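Local structure of nuclear fusion protein BIK1 (Saccharomyces cerevisiae, 6FC6) at residues Gln23-Gly35 and Gly51-Tyr63. The protein binds microtubules and kinesin and is required for nuclear fusion, chromosome disjunction and nuclear segregation in mitosis, this portion being its CAP-Gly domain. Sequence-based numbering, arbitrary orientation.
Sequences QLKYVGPVDTKAG and GSFMGKKYFQTEY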
loop_
_atom_site.group_PDB
_atom_site.type_symbol
_atom_site.label_atom_id
_atom_site.label_comp_id
_atom_site.label_asym_id
_atom_site.label_seq_id
_atom_site.Cartn_x
_atom_site.Cartn_y
_atom_site.Cartn_z
ATOM N N GLN A 23 -1.398 -5.431 5.049
ATOM C CA GLN A 23 -0.156 -5.012 5.660
ATOM C C GLN A 23 0.463 -3.857 4.825
ATOM O O GLN A 23 0.657 -3.980 3.627
ATOM C CB GLN A 23 0.819 -6.168 5.764
ATOM C CG GLN A 23 2.002 -5.834 6.659
ATOM C CD GLN A 23 3.015 -6.936 6.756
ATOM O OE1 GLN A 23 3.107 -7.740 5.888
ATOM N NE2 GLN A 23 3.760 -6.968 7.841
ATOM N N LEU A 24 0.790 -2.759 5.489
ATOM C CA LEU A 24 1.416 -1.621 4.823
ATOM C C LEU A 24 2.890 -1.978 4.493
ATOM O O LEU A 24 3.674 -2.290 5.372
ATOM C CB LEU A 24 1.336 -0.402 5.703
ATOM C CG LEU A 24 2.027 0.853 5.093
ATOM C CD1 LEU A 24 1.213 1.314 3.897
ATOM C CD2 LEU A 24 2.137 1.989 6.128
ATOM N N LYS A 25 3.239 -1.917 3.231
ATOM C CA LYS A 25 4.598 -2.267 2.813
ATOM C C LYS A 25 5.426 -1.156 2.140
ATOM O O LYS A 25 6.624 -1.332 1.948
ATOM C CB LYS A 25 4.570 -3.529 1.957
ATOM C CG LYS A 25 3.849 -4.620 2.732
ATOM C CD LYS A 25 4.232 -6.001 2.358
ATOM C CE LYS A 25 5.301 -6.496 3.269
ATOM N NZ LYS A 25 5.755 -7.764 2.704
ATOM N N TYR A 26 4.770 -0.095 1.706
ATOM C CA TYR A 26 5.448 0.957 0.960
ATOM C C TYR A 26 4.657 2.209 1.098
ATOM O O TYR A 26 3.391 2.147 1.092
ATOM C CB TYR A 26 5.532 0.605 -0.541
ATOM C CG TYR A 26 6.082 1.716 -1.381
ATOM C CD1 TYR A 26 7.468 2.027 -1.392
ATOM C CD2 TYR A 26 5.268 2.458 -2.146
ATOM C CE1 TYR A 26 7.938 3.061 -2.158
ATOM C CE2 TYR A 26 5.765 3.497 -2.925
ATOM C CZ TYR A 26 7.103 3.777 -2.915
ATOM O OH TYR A 26 7.540 4.831 -3.747
ATOM N N VAL A 27 5.355 3.350 1.220
ATOM C CA VAL A 27 4.687 4.612 1.141
ATOM C C VAL A 27 5.503 5.538 0.254
ATOM O O VAL A 27 6.650 5.765 0.511
ATOM C CB VAL A 27 4.510 5.224 2.573
ATOM C CG1 VAL A 27 3.919 6.617 2.414
ATOM C CG2 VAL A 27 3.569 4.375 3.407
ATOM N N GLY A 28 4.901 6.094 -0.771
ATOM C CA GLY A 28 5.633 6.979 -1.638
ATOM C C GLY A 28 5.022 7.166 -2.975
ATOM O O GLY A 28 3.938 6.722 -3.224
ATOM N N PRO A 29 5.739 7.865 -3.877
ATOM C CA PRO A 29 5.278 8.021 -5.225
ATOM C C PRO A 29 5.437 6.698 -6.031
ATOM O O PRO A 29 6.209 5.824 -5.628
ATOM C CB PRO A 29 6.244 9.058 -5.786
ATOM C CG PRO A 29 7.501 8.893 -4.979
ATOM C CD PRO A 29 7.142 8.295 -3.694
ATOM N N VAL A 30 4.726 6.629 -7.131
ATOM C CA VAL A 30 4.809 5.531 -8.075
ATOM C C VAL A 30 5.061 6.129 -9.419
ATOM O O VAL A 30 4.292 6.996 -9.847
ATOM C CB VAL A 30 3.534 4.658 -8.063
ATOM C CG1 VAL A 30 3.644 3.570 -9.119
ATOM C CG2 VAL A 30 3.371 4.037 -6.664
ATOM N N ASP A 31 6.095 5.636 -10.106
ATOM C CA ASP A 31 6.455 6.154 -11.447
ATOM C C ASP A 31 5.271 6.178 -12.368
ATOM O O ASP A 31 4.499 5.228 -12.475
ATOM C CB ASP A 31 7.689 5.429 -12.024
ATOM C CG ASP A 31 8.982 5.593 -11.106
ATOM O OD1 ASP A 31 9.008 6.422 -10.142
ATOM O OD2 ASP A 31 10.006 4.879 -11.322
ATOM N N THR A 32 5.076 7.349 -13.000
ATOM C CA THR A 32 3.961 7.608 -13.955
ATOM C C THR A 32 2.557 7.852 -13.388
ATOM O O THR A 32 1.582 7.990 -14.150
ATOM C CB THR A 32 3.850 6.564 -15.091
ATOM O OG1 THR A 32 2.903 5.516 -14.762
ATOM C CG2 THR A 32 5.255 6.031 -15.465
ATOM N N LYS A 33 2.446 7.934 -12.064
ATOM C CA LYS A 33 1.162 8.157 -11.400
ATOM C C LYS A 33 1.285 9.428 -10.614
ATOM O O LYS A 33 2.386 9.856 -10.256
ATOM C CB LYS A 33 0.846 7.020 -10.435
ATOM C CG LYS A 33 0.904 5.636 -11.071
ATOM C CD LYS A 33 -0.353 5.396 -11.865
ATOM C CE LYS A 33 -0.499 3.931 -12.264
ATOM N NZ LYS A 33 -1.792 3.541 -12.921
ATOM N N ALA A 34 0.148 10.032 -10.313
ATOM C CA ALA A 34 0.161 11.345 -9.577
ATOM C C ALA A 34 -0.041 11.115 -8.106
ATOM O O ALA A 34 -0.937 10.358 -7.730
ATOM C CB ALA A 34 -0.950 12.243 -10.074
ATOM N N GLY A 35 0.766 11.742 -7.267
ATOM C CA GLY A 35 0.483 11.728 -5.806
ATOM C C GLY A 35 1.202 10.620 -5.071
ATOM O O GLY A 35 2.014 9.905 -5.641
ATOM N N GLY A 51 3.560 -6.336 -6.199
ATOM C CA GLY A 51 4.384 -5.394 -5.562
ATOM C C GLY A 51 5.337 -4.633 -6.489
ATOM O O GLY A 51 6.111 -3.780 -6.025
ATOM N N SER A 52 5.280 -4.929 -7.789
ATOM C CA SER A 52 6.051 -4.247 -8.767
ATOM C C SER A 52 5.142 -3.454 -9.722
ATOM O O SER A 52 3.964 -3.728 -9.800
ATOM C CB SER A 52 6.905 -5.251 -9.531
ATOM O OG SER A 52 6.114 -5.847 -10.544
ATOM N N PHE A 53 5.679 -2.429 -10.377
ATOM C CA PHE A 53 4.898 -1.648 -11.345
ATOM C C PHE A 53 5.925 -1.197 -12.361
ATOM O O PHE A 53 6.976 -0.683 -12.002
ATOM C CB PHE A 53 4.188 -0.438 -10.718
ATOM C CG PHE A 53 3.379 0.361 -11.695
ATOM C CD1 PHE A 53 2.185 -0.116 -12.167
ATOM C CD2 PHE A 53 3.851 1.574 -12.173
ATOM C CE1 PHE A 53 1.479 0.565 -13.147
ATOM C CE2 PHE A 53 3.133 2.284 -13.114
ATOM C CZ PHE A 53 1.964 1.763 -13.619
ATOM N N MET A 54 5.590 -1.376 -13.629
ATOM C CA MET A 54 6.500 -1.024 -14.763
ATOM C C MET A 54 7.864 -1.613 -14.655
ATOM O O MET A 54 8.839 -0.947 -14.915
ATOM C CB MET A 54 6.647 0.488 -14.897
ATOM C CG MET A 54 5.545 1.113 -15.708
ATOM S SD MET A 54 6.216 2.400 -16.740
ATOM C CE MET A 54 7.217 3.361 -15.607
ATOM N N GLY A 55 7.957 -2.848 -14.210
ATOM C CA GLY A 55 9.246 -3.463 -14.063
ATOM C C GLY A 55 10.055 -3.085 -12.843
ATOM O O GLY A 55 11.104 -3.713 -12.639
ATOM N N LYS A 56 9.594 -2.139 -12.012
ATOM C CA LYS A 56 10.291 -1.857 -10.763
ATOM C C LYS A 56 9.616 -2.469 -9.544
ATOM O O LYS A 56 8.420 -2.392 -9.411
ATOM C CB LYS A 56 10.312 -0.387 -10.611
ATOM C CG LYS A 56 11.028 0.120 -9.380
ATOM C CD LYS A 56 10.878 1.649 -9.242
ATOM C CE LYS A 56 11.930 2.227 -8.288
ATOM N NZ LYS A 56 11.589 3.635 -7.938
ATOM N N LYS A 57 10.415 -3.022 -8.635
ATOM C CA LYS A 57 9.885 -3.563 -7.384
ATOM C C LYS A 57 9.705 -2.456 -6.368
ATOM O O LYS A 57 10.691 -1.760 -6.060
ATOM C CB LYS A 57 10.841 -4.586 -6.817
ATOM C CG LYS A 57 11.040 -5.753 -7.740
ATOM C CD LYS A 57 11.318 -7.052 -7.018
ATOM C CE LYS A 57 12.717 -7.125 -6.510
ATOM N NZ LYS A 57 12.874 -8.514 -5.953
ATOM N N TYR A 58 8.488 -2.297 -5.868
ATOM C CA TYR A 58 8.196 -1.408 -4.767
ATOM C C TYR A 58 8.171 -2.129 -3.431
ATOM O O TYR A 58 8.630 -1.599 -2.416
ATOM C CB TYR A 58 6.879 -0.678 -5.051
ATOM C CG TYR A 58 6.999 0.326 -6.183
ATOM C CD1 TYR A 58 6.912 -0.043 -7.498
ATOM C CD2 TYR A 58 7.233 1.668 -5.909
ATOM C CE1 TYR A 58 7.072 0.872 -8.512
ATOM C CE2 TYR A 58 7.431 2.589 -6.921
ATOM C CZ TYR A 58 7.326 2.192 -8.220
ATOM O OH TYR A 58 7.463 3.122 -9.238
ATOM N N PHE A 59 7.577 -3.319 -3.411
ATOM C CA PHE A 59 7.545 -4.135 -2.215
ATOM C C PHE A 59 7.280 -5.604 -2.544
ATOM O O PHE A 59 6.983 -5.961 -3.649
ATOM C CB PHE A 59 6.459 -3.642 -1.261
ATOM C CG PHE A 59 5.060 -3.630 -1.875
ATOM C CD1 PHE A 59 4.611 -2.530 -2.567
ATOM C CD2 PHE A 59 4.183 -4.609 -1.580
ATOM C CE1 PHE A 59 3.347 -2.452 -3.053
ATOM C CE2 PHE A 59 2.888 -4.562 -2.070
ATOM C CZ PHE A 59 2.454 -3.481 -2.816
ATOM N N GLN A 60 7.330 -6.402 -1.523
ATOM C CA GLN A 60 7.133 -7.829 -1.644
ATOM C C GLN A 60 5.677 -8.217 -1.265
ATOM O O GLN A 60 5.133 -7.724 -0.269
ATOM C CB GLN A 60 8.079 -8.536 -0.672
ATOM C CG GLN A 60 8.076 -10.034 -0.835
ATOM C CD GLN A 60 9.149 -10.678 -0.011
ATOM O OE1 GLN A 60 9.642 -10.109 0.953
ATOM N NE2 GLN A 60 9.550 -11.872 -0.413
ATOM N N THR A 61 5.110 -9.108 -2.054
ATOM C CA THR A 61 3.751 -9.615 -1.722
ATOM C C THR A 61 3.854 -11.140 -1.492
ATOM O O THR A 61 4.710 -11.821 -2.094
ATOM C CB THR A 61 2.730 -9.330 -2.827
ATOM O OG1 THR A 61 3.095 -10.075 -3.984
ATOM C CG2 THR A 61 2.689 -7.910 -3.143
ATOM N N GLU A 62 2.962 -11.640 -0.687
ATOM C CA GLU A 62 2.873 -13.062 -0.407
ATOM C C GLU A 62 2.406 -13.860 -1.632
ATOM O O GLU A 62 2.901 -14.936 -1.889
ATOM C CB GLU A 62 1.893 -13.248 0.763
ATOM C CG GLU A 62 2.073 -14.548 1.549
ATOM C CD GLU A 62 3.522 -14.663 2.119
ATOM O OE1 GLU A 62 4.091 -13.612 2.505
ATOM O OE2 GLU A 62 4.129 -15.752 2.077
ATOM N N TYR A 63 1.473 -13.305 -2.379
ATOM C CA TYR A 63 0.877 -13.919 -3.548
ATOM C C TYR A 63 0.914 -13.042 -4.792
ATOM O O TYR A 63 1.138 -11.849 -4.678
ATOM C CB TYR A 63 -0.590 -14.360 -3.258
ATOM C CG TYR A 63 -0.689 -15.204 -1.990
ATOM C CD1 TYR A 63 -0.171 -16.511 -1.964
ATOM C CD2 TYR A 63 -1.232 -14.666 -0.836
ATOM C CE1 TYR A 63 -0.265 -17.298 -0.836
ATOM C CE2 TYR A 63 -1.326 -15.419 0.351
ATOM C CZ TYR A 63 -0.818 -16.718 0.339
ATOM O OH TYR A 63 -0.874 -17.435 1.455
#
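Y58 meets Y26 edge-to-face: the ring planes stand at 75°, the centroids lie 5.3 Å apart, and CD2 of Y58 sits over one face of the Y26 ring, toward its rim. With CG anti to the backbone N (chi1 174°), the Y26 ring is led along the chain toward P29, and its hydroxyl donates to P29 O in the carbonyl plane, so both the edge and one face of this ring are engaged. At the far end of Y58, OH accepts a nearly straight bond from the backbone N of D31 (3.0 Å, 165°), which ties the ring to the type II turn V30-K33. Beyond it, D31 OD2 and K56 NZ form a long salt bridge, 3.9 Å apart.

F53 points at the same turn. D31 O lies near its ring plane, 3.3 Å from CE2, and T32 OG1 is also at the edge, while V30 CG1 and K33 CE approach obliquely. V30 CG1, 3.7 Å from F53 CD2, also touches the hydroxyl of Y58. The methyls of T32 and M54 point tip to tip, but unusually close, so this detail is doubtful.

Toward the other end, the F59 ring is met obliquely by K25 CB, 3.7 Å from CD2, and Y26 CB, 3.8 Å from CD1; G51 CA lies over the centre of one face. K25 bends at its third torsion, bringing NZ to 3.0 Å from Q60 O, above the carbonyl plane.

F53, V30 and K33 each meet an aromatic side chain of the bound peptide, F53 ring to ring and K33 by cation-pi, so the contact helps build the CAP-Gly peptide-binding surface. K25 and Y26 form a classic beta bulge opposite G39, joining strand 20-28 to strand 37-41, while F69 of strand 67-71 packs against V30, F53 and, edge-to-face, Y58.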